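Hypothetical protein Atu2144 (Agrobacterium tumefaciens, PDB 2ODF) is of unknown function but belongs to the N-formylglutamate amidohydrolase family, whose members probably hydrolyse an amide bond with the help of a zinc ion. Local coordinates at residues Tyr106-Pro109 / Gly110-Asp113; Phe112-Glu116 / Ala117-Ala121; Ala139-Ala143 / Ala144-Val148; Val206-Thr209 / Leu210-Ala214. All blocks are in the same frame, centred on the assembly; numbering follows the deposited sequence.

Interaction 1. Residues Tyr106-Pro109 / Gly110-Asp113; sequences YDIP and GNFD
The carbonyl oxygen of Ile108 takes the backbone N-H of Asn111 at 2.8 Å (Ile108 O to Asn111 N), with an angle of 154° at the hydrogen. One residue on, Phe112 N donates to Pro109 O over 3.1 Å. Two successive bonds from residue i+3 to residue i make Pro109-Gly110 a short 3-10 turn, which bends the chain between the strand 106-107 and the helix 116-143. On one flank of this turn the side chains of Ile108 and Asn111 lie alongside each other and point the same way. Because Ile108 CG2 is anti to the backbone N, this methyl comes against the Asn111 amide, with CG2 to Asn111 CG at 3.8 Å; Ile108 CD1 reaches toward Asn111 ND2. The amide is held at both ends by residues outside the turn: ND2 donates to the carbonyl oxygens of Leu85 and Pro100, and OD1 accepts from Arg122 on the following helix. Ile108 itself packs on Leu45, Leu47 and Leu85. Phe112 CB lies 3.4 Å from Pro109 O, while the ring of Phe112 leads away from the turn.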
loop_
_atom_site.group_PDB
_atom_site.type_symbol
_atom_site.label_atom_id
_atom_site.label_comp_id
_atom_site.label_asym_id
_atom_site.label_seq_id
_atom_site.Cartn_x
_atom_site.Cartn_y
_atom_site.Cartn_z
ATOM N N TYR A 106 -1.645 -12.839 -23.114
ATOM C CA TYR A 106 -1.083 -13.813 -22.172
ATOM C C TYR A 106 -1.673 -13.724 -20.777
ATOM O O TYR A 106 -1.505 -12.724 -20.099
ATOM C CB TYR A 106 0.424 -13.638 -22.082
ATOM C CG TYR A 106 1.082 -13.844 -23.410
ATOM C CD1 TYR A 106 1.124 -15.106 -23.986
ATOM C CD2 TYR A 106 1.636 -12.776 -24.107
ATOM C CE1 TYR A 106 1.707 -15.299 -25.225
ATOM C CE2 TYR A 106 2.235 -12.967 -25.342
ATOM C CZ TYR A 106 2.261 -14.222 -25.892
ATOM O OH TYR A 106 2.860 -14.407 -27.103
ATOM N N ASP A 107 -2.369 -14.791 -20.375
ATOM C CA ASP A 107 -2.801 -14.986 -19.013
ATOM C C ASP A 107 -1.600 -15.178 -18.068
ATOM O O ASP A 107 -0.586 -15.786 -18.432
ATOM C CB ASP A 107 -3.706 -16.207 -18.980
ATOM C CG ASP A 107 -4.146 -16.554 -17.602
ATOM O OD1 ASP A 107 -4.811 -15.705 -16.950
ATOM O OD2 ASP A 107 -3.826 -17.672 -17.162
ATOM N N ILE A 108 -1.702 -14.624 -16.861
ATOM C CA ILE A 108 -0.626 -14.714 -15.871
ATOM C C ILE A 108 -1.106 -15.494 -14.649
ATOM O O ILE A 108 -1.643 -14.886 -13.706
ATOM C CB ILE A 108 -0.129 -13.316 -15.411
ATOM C CG1 ILE A 108 0.237 -12.447 -16.631
ATOM C CG2 ILE A 108 1.111 -13.450 -14.495
ATOM C CD1 ILE A 108 0.238 -10.944 -16.327
ATOM N N PRO A 109 -0.929 -16.831 -14.655
ATOM C CA PRO A 109 -1.414 -17.617 -13.503
ATOM C C PRO A 109 -0.920 -17.126 -12.158
ATOM O O PRO A 109 -1.667 -17.175 -11.182
ATOM C CB PRO A 109 -0.892 -19.049 -13.790
ATOM C CG PRO A 109 -0.825 -19.115 -15.264
ATOM C CD PRO A 109 -0.385 -17.707 -15.708
ATOM N N GLY A 110 0.308 -16.607 -12.110
ATOM C CA GLY A 110 0.851 -16.060 -10.887
ATOM C C GLY A 110 0.103 -14.869 -10.352
ATOM O O GLY A 110 0.285 -14.515 -9.194
ATOM N N ASN A 111 -0.723 -14.244 -11.188
ATOM C CA ASN A 111 -1.547 -13.107 -10.763
ATOM C C ASN A 111 -3.038 -13.393 -10.672
ATOM O O ASN A 111 -3.866 -12.469 -10.541
ATOM C CB ASN A 111 -1.270 -11.930 -11.704
ATOM C CG ASN A 111 0.121 -11.337 -11.491
ATOM O OD1 ASN A 111 0.848 -11.774 -10.601
ATOM N ND2 ASN A 111 0.489 -10.333 -12.297
ATOM N N PHE A 112 -3.388 -14.663 -10.709
ATOM C CA PHE A 112 -4.772 -15.069 -10.622
ATOM C C PHE A 112 -5.393 -14.668 -9.303
ATOM O O PHE A 112 -4.891 -15.005 -8.303
ATOM C CB PHE A 112 -4.977 -16.554 -10.821
ATOM C CG PHE A 112 -6.376 -16.998 -10.489
ATOM C CD1 PHE A 112 -7.427 -16.683 -11.315
ATOM C CD2 PHE A 112 -6.649 -17.667 -9.329
ATOM C CE1 PHE A 112 -8.701 -17.054 -11.010
ATOM C CE2 PHE A 112 -7.932 -18.034 -9.044
ATOM C CZ PHE A 112 -8.938 -17.723 -9.893
ATOM N N ASP A 113 -6.482 -13.928 -9.374
ATOM C CA ASP A 113 -7.323 -13.614 -8.240
ATOM C C ASP A 113 -6.561 -13.569 -6.908
ATOM O O ASP A 113 -6.695 -14.396 -6.089
ATOM C CB ASP A 113 -8.516 -14.568 -8.187
ATOM C CG ASP A 113 -9.552 -14.170 -7.168
ATOM O OD1 ASP A 113 -9.811 -12.985 -6.977
ATOM O OD2 ASP A 113 -10.111 -15.062 -6.575
#

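Interaction 2. Residues Phe112-Glu116 / Ala117-Ala121; sequences FDLDE and AERFA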
loop_
_atom_site.group_PDB
_atom_site.type_symbol
_atom_site.label_atom_id
_atom_site.label_comp_id
_atom_site.label_asym_id
_atom_site.label_seq_id
_atom_site.Cartn_x
_atom_site.Cartn_y
_atom_site.Cartn_z
ATOM N N PHE A 112 -3.388 -14.663 -10.709
ATOM C CA PHE A 112 -4.772 -15.069 -10.622
ATOM C C PHE A 112 -5.393 -14.668 -9.303
ATOM O O PHE A 112 -4.891 -15.005 -8.303
ATOM C CB PHE A 112 -4.977 -16.554 -10.821
ATOM C CG PHE A 112 -6.376 -16.998 -10.489
ATOM C CD1 PHE A 112 -7.427 -16.683 -11.315
ATOM C CD2 PHE A 112 -6.649 -17.667 -9.329
ATOM C CE1 PHE A 112 -8.701 -17.054 -11.010
ATOM C CE2 PHE A 112 -7.932 -18.034 -9.044
ATOM C CZ PHE A 112 -8.938 -17.723 -9.893
ATOM N N ASP A 113 -6.482 -13.928 -9.374
ATOM C CA ASP A 113 -7.323 -13.614 -8.240
ATOM C C ASP A 113 -6.561 -13.569 -6.908
ATOM O O ASP A 113 -6.695 -14.396 -6.089
ATOM C CB ASP A 113 -8.516 -14.568 -8.187
ATOM C CG ASP A 113 -9.552 -14.170 -7.168
ATOM O OD1 ASP A 113 -9.811 -12.985 -6.977
ATOM O OD2 ASP A 113 -10.111 -15.062 -6.575
ATOM N N LEU A 114 -5.719 -12.577 -6.749
ATOM C CA LEU A 114 -4.782 -12.542 -5.670
ATOM C C LEU A 114 -5.474 -12.338 -4.315
ATOM O O LEU A 114 -6.278 -11.482 -4.181
ATOM C CB LEU A 114 -3.776 -11.417 -5.905
ATOM C CG LEU A 114 -2.801 -11.619 -7.041
ATOM C CD1 LEU A 114 -1.867 -10.430 -7.074
ATOM C CD2 LEU A 114 -2.040 -12.929 -6.815
ATOM N N ASP A 115 -5.074 -13.095 -3.326
ATOM C CA ASP A 115 -5.690 -12.962 -2.015
ATOM C C ASP A 115 -5.126 -11.763 -1.255
ATOM O O ASP A 115 -4.185 -11.081 -1.700
ATOM C CB ASP A 115 -5.669 -14.296 -1.213
ATOM C CG ASP A 115 -4.285 -14.765 -0.809
ATOM O OD1 ASP A 115 -3.346 -13.968 -0.575
ATOM O OD2 ASP A 115 -4.142 -15.997 -0.649
ATOM N N GLU A 116 -5.767 -11.462 -0.139
ATOM C CA GLU A 116 -5.449 -10.257 0.579
ATOM C C GLU A 116 -4.020 -10.237 1.103
ATOM O O GLU A 116 -3.366 -9.188 1.033
ATOM C CB GLU A 116 -6.501 -9.990 1.663
ATOM C CG GLU A 116 -7.785 -9.461 0.998
ATOM C CD GLU A 116 -8.991 -9.386 1.910
ATOM O OE1 GLU A 116 -8.845 -9.009 3.089
ATOM O OE2 GLU A 116 -10.093 -9.700 1.416
ATOM N N ALA A 117 -3.513 -11.370 1.584
ATOM C CA ALA A 117 -2.140 -11.380 2.085
ATOM C C ALA A 117 -1.155 -11.094 0.939
ATOM O O ALA A 117 -0.133 -10.441 1.146
ATOM C CB ALA A 117 -1.810 -12.686 2.744
ATOM N N GLU A 118 -1.463 -11.597 -0.250
ATOM C CA GLU A 118 -0.530 -11.476 -1.390
ATOM C C GLU A 118 -0.499 -10.050 -1.982
ATOM O O GLU A 118 0.576 -9.537 -2.317
ATOM C CB GLU A 118 -0.836 -12.513 -2.450
ATOM C CG GLU A 118 0.121 -12.471 -3.634
ATOM C CD GLU A 118 1.586 -12.648 -3.228
ATOM O OE1 GLU A 118 1.892 -13.388 -2.264
ATOM O OE2 GLU A 118 2.451 -12.095 -3.929
ATOM N N ARG A 119 -1.664 -9.417 -2.104
ATOM C CA ARG A 119 -1.761 -8.021 -2.486
ATOM C C ARG A 119 -1.031 -7.128 -1.488
ATOM O O ARG A 119 -0.299 -6.220 -1.884
ATOM C CB ARG A 119 -3.207 -7.572 -2.593
ATOM C CG ARG A 119 -3.983 -8.281 -3.745
ATOM C CD ARG A 119 -5.339 -7.631 -4.001
ATOM N NE ARG A 119 -5.163 -6.362 -4.686
ATOM C CZ ARG A 119 -4.988 -6.228 -5.999
ATOM N NH1 ARG A 119 -4.980 -7.280 -6.809
ATOM N NH2 ARG A 119 -4.822 -5.027 -6.504
ATOM N N PHE A 120 -1.196 -7.404 -0.206
ATOM C CA PHE A 120 -0.511 -6.619 0.793
ATOM C C PHE A 120 1.013 -6.838 0.647
ATOM O O PHE A 120 1.752 -5.889 0.670
ATOM C CB PHE A 120 -0.971 -6.911 2.229
ATOM C CG PHE A 120 -0.222 -6.116 3.217
ATOM C CD1 PHE A 120 -0.521 -4.784 3.411
ATOM C CD2 PHE A 120 0.903 -6.625 3.809
ATOM C CE1 PHE A 120 0.220 -4.026 4.276
ATOM C CE2 PHE A 120 1.648 -5.868 4.650
ATOM C CZ PHE A 120 1.310 -4.560 4.876
ATOM N N ALA A 121 1.439 -8.091 0.515
ATOM C CA ALA A 121 2.850 -8.442 0.419
ATOM C C ALA A 121 3.541 -7.644 -0.692
ATOM O O ALA A 121 4.584 -7.003 -0.464
ATOM C CB ALA A 121 3.012 -9.971 0.189
HETATM O O HOH W 1 -7.298 -9.557 -6.153
#
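Leu114 and Arg119 meet through their aliphatic parts, Leu114 CB lying 3.8 Å from Arg119 CG, while the Leu114 side chain crosses that of Glu118 obliquely, Leu114 CD2 touching Glu118 CG at 3.9 Å. Asp115, next after Leu114, is the N-cap of helix 116-143. Its chi1 of 67° sets CG between the backbone N and the carbonyl carbon, and from there OD1 accepts Glu118 N of the first turn at 3.0 Å. The donor lies nearly on the C-O axis of that oxygen, and the angle at the hydrogen is 146°. Glu118 N also makes a weak bond to Asp115 O, which chiefly receives Arg119 N in an almost straight bond (175°) that starts the helical pattern. Glu118 bends at chi2, and its carboxylate goes to Tyr42 and Arg122 rather than to the cap. Glu116 heads out on another side of the helix, toward His208 and Arg211 of the second subunit, so this helix start forms part of the dimer interface. The Arg119 chain bends at chi3; NH2 donates to Pro93 O, and NH1 makes a weak bond to a water that in turn donates to Leu114 O at 2.9 Å.

Interaction 3. Residues Ala139-Ala143 / Ala144-Val148; sequences AERQA and AGRKV
Two arginine guanidinium groups, those of Arg141 and Arg146, stack face to face despite their like charges, with planes 4° apart and centres separated by 4.3 Å. They meet where a Schellman motif ends helix 116-143: Arg146 N returns to Arg141 O over 3.0 Å and Gly145 N to Gln142 O, with Gly145 at positive phi (70°) as the C-prime residue. This reversal brings the two arginine side chains together, and bends at chi2 of Arg141 (-64°) and chi3 of Arg146 lay their flat ends on each other. The overlap is offset: Arg146 NH2 lies over one face of the Arg141 group, toward its rim, whereas Arg141 CD sits over the centre of the Arg146 group, 3.7 Å from CZ of that residue. Oxygen acceptors around the pair probably offset the repulsion. NH2 of Arg141 donates to Thr76 OG1, and NH2 of Arg146 donates to the carbonyl oxygen of Ala23. The chain then runs on to strand 149-156, and Val148 crosses Arg141 at about a right angle, its CG2 placed 3.5 Å from Arg141 CB. At the edge of the Arg141 guanidinium, in its plane, a water accepts from NH1 at 2.8 Å and also lies 2.9 Å from Lys147 O.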
loop_
_atom_site.group_PDB
_atom_site.type_symbol
_atom_site.label_atom_id
_atom_site.label_comp_id
_atom_site.label_asym_id
_atom_site.label_seq_id
_atom_site.Cartn_x
_atom_site.Cartn_y
_atom_site.Cartn_z
ATOM N N ALA A 139 11.798 15.480 -1.012
ATOM C CA ALA A 139 11.719 16.273 0.213
ATOM C C ALA A 139 13.104 16.834 0.571
ATOM O O ALA A 139 13.250 17.990 0.931
ATOM C CB ALA A 139 11.176 15.433 1.357
ATOM N N GLU A 140 14.123 16.004 0.448
ATOM C CA GLU A 140 15.461 16.397 0.791
ATOM C C GLU A 140 15.934 17.534 -0.145
ATOM O O GLU A 140 16.444 18.574 0.315
ATOM C CB GLU A 140 16.367 15.178 0.713
ATOM C CG GLU A 140 17.700 15.379 1.311
ATOM C CD GLU A 140 18.529 14.113 1.293
ATOM O OE1 GLU A 140 18.693 13.504 0.189
ATOM O OE2 GLU A 140 19.011 13.739 2.396
ATOM N N ARG A 141 15.746 17.350 -1.447
ATOM C CA ARG A 141 16.079 18.411 -2.424
ATOM C C ARG A 141 15.371 19.736 -2.068
ATOM O O ARG A 141 15.962 20.832 -2.088
ATOM C CB ARG A 141 15.710 17.960 -3.840
ATOM C CG ARG A 141 16.531 16.803 -4.423
ATOM C CD ARG A 141 17.993 17.114 -4.628
ATOM N NE ARG A 141 18.801 15.886 -4.757
ATOM C CZ ARG A 141 18.914 15.162 -5.864
ATOM N NH1 ARG A 141 18.276 15.512 -6.965
ATOM N NH2 ARG A 141 19.667 14.071 -5.877
ATOM N N GLN A 142 14.099 19.648 -1.717
ATOM C CA GLN A 142 13.340 20.858 -1.446
ATOM C C GLN A 142 13.854 21.560 -0.193
ATOM O O GLN A 142 13.868 22.803 -0.127
ATOM C CB GLN A 142 11.846 20.570 -1.369
ATOM C CG GLN A 142 11.332 19.930 -2.667
ATOM C CD GLN A 142 9.958 20.359 -3.100
ATOM O OE1 GLN A 142 9.006 19.594 -2.976
ATOM N NE2 GLN A 142 9.850 21.572 -3.663
ATOM N N ALA A 143 14.309 20.762 0.773
ATOM C CA ALA A 143 14.889 21.282 2.007
ATOM C C ALA A 143 16.218 22.044 1.775
ATOM O O ALA A 143 16.578 22.918 2.561
ATOM C CB ALA A 143 15.089 20.124 3.013
ATOM N N ALA A 144 16.937 21.695 0.711
ATOM C CA ALA A 144 18.164 22.361 0.330
ATOM C C ALA A 144 17.896 23.496 -0.659
ATOM O O ALA A 144 18.840 24.085 -1.201
ATOM C CB ALA A 144 19.154 21.347 -0.289
ATOM N N GLY A 145 16.615 23.780 -0.897
ATOM C CA GLY A 145 16.187 24.811 -1.825
ATOM C C GLY A 145 16.413 24.535 -3.297
ATOM O O GLY A 145 16.385 25.468 -4.105
ATOM N N ARG A 146 16.592 23.288 -3.674
ATOM C CA ARG A 146 16.993 22.941 -5.012
ATOM C C ARG A 146 15.811 22.751 -5.911
ATOM O O ARG A 146 14.805 22.310 -5.494
ATOM C CB ARG A 146 17.833 21.676 -5.012
ATOM C CG ARG A 146 19.153 21.869 -4.337
ATOM C CD ARG A 146 20.193 20.854 -4.604
ATOM N NE ARG A 146 20.132 20.161 -5.859
ATOM C CZ ARG A 146 20.753 19.017 -6.077
ATOM N NH1 ARG A 146 21.454 18.468 -5.129
ATOM N NH2 ARG A 146 20.656 18.384 -7.221
ATOM N N LYS A 147 15.976 23.085 -7.163
ATOM C CA LYS A 147 14.999 22.779 -8.189
ATOM C C LYS A 147 14.930 21.252 -8.383
ATOM O O LYS A 147 15.951 20.562 -8.311
ATOM C CB LYS A 147 15.404 23.504 -9.466
ATOM C CG LYS A 147 14.443 23.429 -10.665
ATOM C CD LYS A 147 15.080 24.167 -11.852
ATOM C CE LYS A 147 14.251 24.147 -13.107
ATOM N NZ LYS A 147 15.017 24.646 -14.298
ATOM N N VAL A 148 13.713 20.729 -8.526
ATOM C CA VAL A 148 13.486 19.318 -8.878
ATOM C C VAL A 148 12.614 19.239 -10.121
ATOM O O VAL A 148 11.574 19.897 -10.191
ATOM C CB VAL A 148 12.765 18.536 -7.774
ATOM C CG1 VAL A 148 12.590 17.091 -8.225
ATOM C CG2 VAL A 148 13.525 18.637 -6.438
HETATM O O HOH W 2 17.011 17.826 -8.021
#

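Interaction 4. Residues Val206-Thr209 / Leu210-Ala214; sequences VTHT and LRLHA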
loop_
_atom_site.group_PDB
_atom_site.type_symbol
_atom_site.label_atom_id
_atom_site.label_comp_id
_atom_site.label_asym_id
_atom_site.label_seq_id
_atom_site.Cartn_x
_atom_site.Cartn_y
_atom_site.Cartn_z
ATOM N N VAL A 206 -1.595 6.163 -16.994
ATOM C CA VAL A 206 -0.144 6.015 -17.008
ATOM C C VAL A 206 0.612 7.189 -16.366
ATOM O O VAL A 206 1.829 7.182 -16.390
ATOM C CB VAL A 206 0.378 5.807 -18.457
ATOM C CG1 VAL A 206 -0.171 4.515 -19.017
ATOM C CG2 VAL A 206 0.023 7.012 -19.362
ATOM N N THR A 207 -0.085 8.174 -15.800
ATOM C CA THR A 207 0.604 9.298 -15.146
ATOM C C THR A 207 0.570 9.223 -13.608
ATOM O O THR A 207 0.745 10.228 -12.936
ATOM C CB THR A 207 0.071 10.664 -15.613
ATOM O OG1 THR A 207 -1.304 10.790 -15.225
ATOM C CG2 THR A 207 0.221 10.783 -17.124
ATOM N N HIS A 208 0.415 8.017 -13.049
ATOM C CA HIS A 208 0.366 7.846 -11.578
ATOM C C HIS A 208 1.553 8.449 -10.864
ATOM O O HIS A 208 1.408 9.244 -9.927
ATOM C CB HIS A 208 0.266 6.339 -11.248
ATOM C CG HIS A 208 0.087 6.049 -9.794
ATOM N ND1 HIS A 208 -0.854 6.685 -9.017
ATOM C CD2 HIS A 208 0.742 5.198 -8.974
ATOM C CE1 HIS A 208 -0.781 6.215 -7.780
ATOM N NE2 HIS A 208 0.168 5.298 -7.739
ATOM N N THR A 209 2.758 8.062 -11.269
ATOM C CA THR A 209 3.983 8.571 -10.655
ATOM C C THR A 209 4.070 10.125 -10.664
ATOM O O THR A 209 4.500 10.747 -9.689
ATOM C CB THR A 209 5.212 7.902 -11.330
ATOM O OG1 THR A 209 5.163 6.472 -11.071
ATOM C CG2 THR A 209 6.499 8.511 -10.827
ATOM N N LEU A 210 3.677 10.739 -11.769
ATOM C CA LEU A 210 3.597 12.199 -11.860
ATOM C C LEU A 210 2.559 12.751 -10.832
ATOM O O LEU A 210 2.828 13.724 -10.117
ATOM C CB LEU A 210 3.202 12.622 -13.277
ATOM C CG LEU A 210 4.101 12.128 -14.436
ATOM C CD1 LEU A 210 3.584 12.640 -15.801
ATOM C CD2 LEU A 210 5.566 12.517 -14.145
ATOM N N ARG A 211 1.406 12.105 -10.763
ATOM C CA ARG A 211 0.362 12.465 -9.795
ATOM C C ARG A 211 0.839 12.353 -8.345
ATOM O O ARG A 211 0.452 13.182 -7.519
ATOM C CB ARG A 211 -0.923 11.659 -9.993
ATOM C CG ARG A 211 -1.646 11.952 -11.292
ATOM C CD ARG A 211 -2.932 11.176 -11.465
ATOM N NE ARG A 211 -3.580 11.601 -12.704
ATOM C CZ ARG A 211 -4.646 11.022 -13.232
ATOM N NH1 ARG A 211 -5.233 10.000 -12.616
ATOM N NH2 ARG A 211 -5.133 11.484 -14.380
ATOM N N LEU A 212 1.676 11.359 -8.032
ATOM C CA LEU A 212 2.195 11.191 -6.669
ATOM C C LEU A 212 3.272 12.186 -6.275
ATOM O O LEU A 212 3.313 12.633 -5.128
ATOM C CB LEU A 212 2.767 9.784 -6.471
ATOM C CG LEU A 212 1.821 8.572 -6.498
ATOM C CD1 LEU A 212 2.570 7.338 -5.990
ATOM C CD2 LEU A 212 0.542 8.840 -5.695
ATOM N N HIS A 213 4.153 12.527 -7.203
ATOM C CA HIS A 213 5.409 13.204 -6.854
ATOM C C HIS A 213 5.616 14.603 -7.431
ATOM O O HIS A 213 6.301 15.404 -6.805
ATOM C CB HIS A 213 6.594 12.331 -7.280
ATOM C CG HIS A 213 6.594 10.969 -6.649
ATOM N ND1 HIS A 213 6.772 10.785 -5.296
ATOM C CD2 HIS A 213 6.458 9.731 -7.185
ATOM C CE1 HIS A 213 6.736 9.487 -5.025
ATOM N NE2 HIS A 213 6.524 8.828 -6.149
ATOM N N ALA A 214 5.128 14.862 -8.645
ATOM C CA ALA A 214 5.344 16.147 -9.307
ATOM C C ALA A 214 4.220 17.141 -9.009
ATOM O O ALA A 214 4.459 18.268 -8.558
ATOM C CB ALA A 214 5.463 15.947 -10.785
HETATM O O HOH W 3 3.741 8.365 -14.333
#
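Leu212 lies over one face of the His208 imidazole, its CG 4.0 Å from the ring centroid and 21° off the ring normal, a CH-pi contact displaced toward the rim. His208 CG is anti to the backbone N (chi1 -175°), a turn that swings the ring along the helix to the residue four places on; Leu212 CD1 then comes 3.6 Å from His208 NE2. That nitrogen is bound to Tyr127 OH, and ND1 faces the second subunit. The short helix 208-213 is built from i+4 to i bonds, and the first joins Arg211 N to Thr207 O at 2.9 Å with an angle of 165° at the hydrogen. Thr209 CG2 meets the edge of the His213 ring in its plane, 3.8 Å from CD2. Thr207 occupies the N-cap position without a capping bond; its OG1 instead shares Asp174 OD2 with Arg211 NE, while Thr209 OG1 bonds to Glu32 OE2. The helix is wedged between helix 116-143, where His213 NE2 is hydrogen-bonded to His131 ND1 and the rings meet, and strands 149-156 and 220-227, onto which Leu210 packs through Thr152, Asn221 and Met223.

How the interactions relate
From the N terminus, the contacts follow one another as local turns, helix ends and one short helix, without any crossing. Interaction 1 turns the chain after strand 106-107, and interaction 2 takes over at the shared residues Phe112 and Asp113 to begin helix 116-143. Interaction 3 ends the same helix, its centre about 36 Å from that of interaction 2, and hands the chain to strand 149-156 of the mixed sheet. Interaction 4 comes later, in a separate short helix packed between the long helix and that sheet; its nearest atoms are about 6 Å from interaction 3. Interactions 2 and 4 of different subunits meet across the dimer, joining the long helix's start to the short helix.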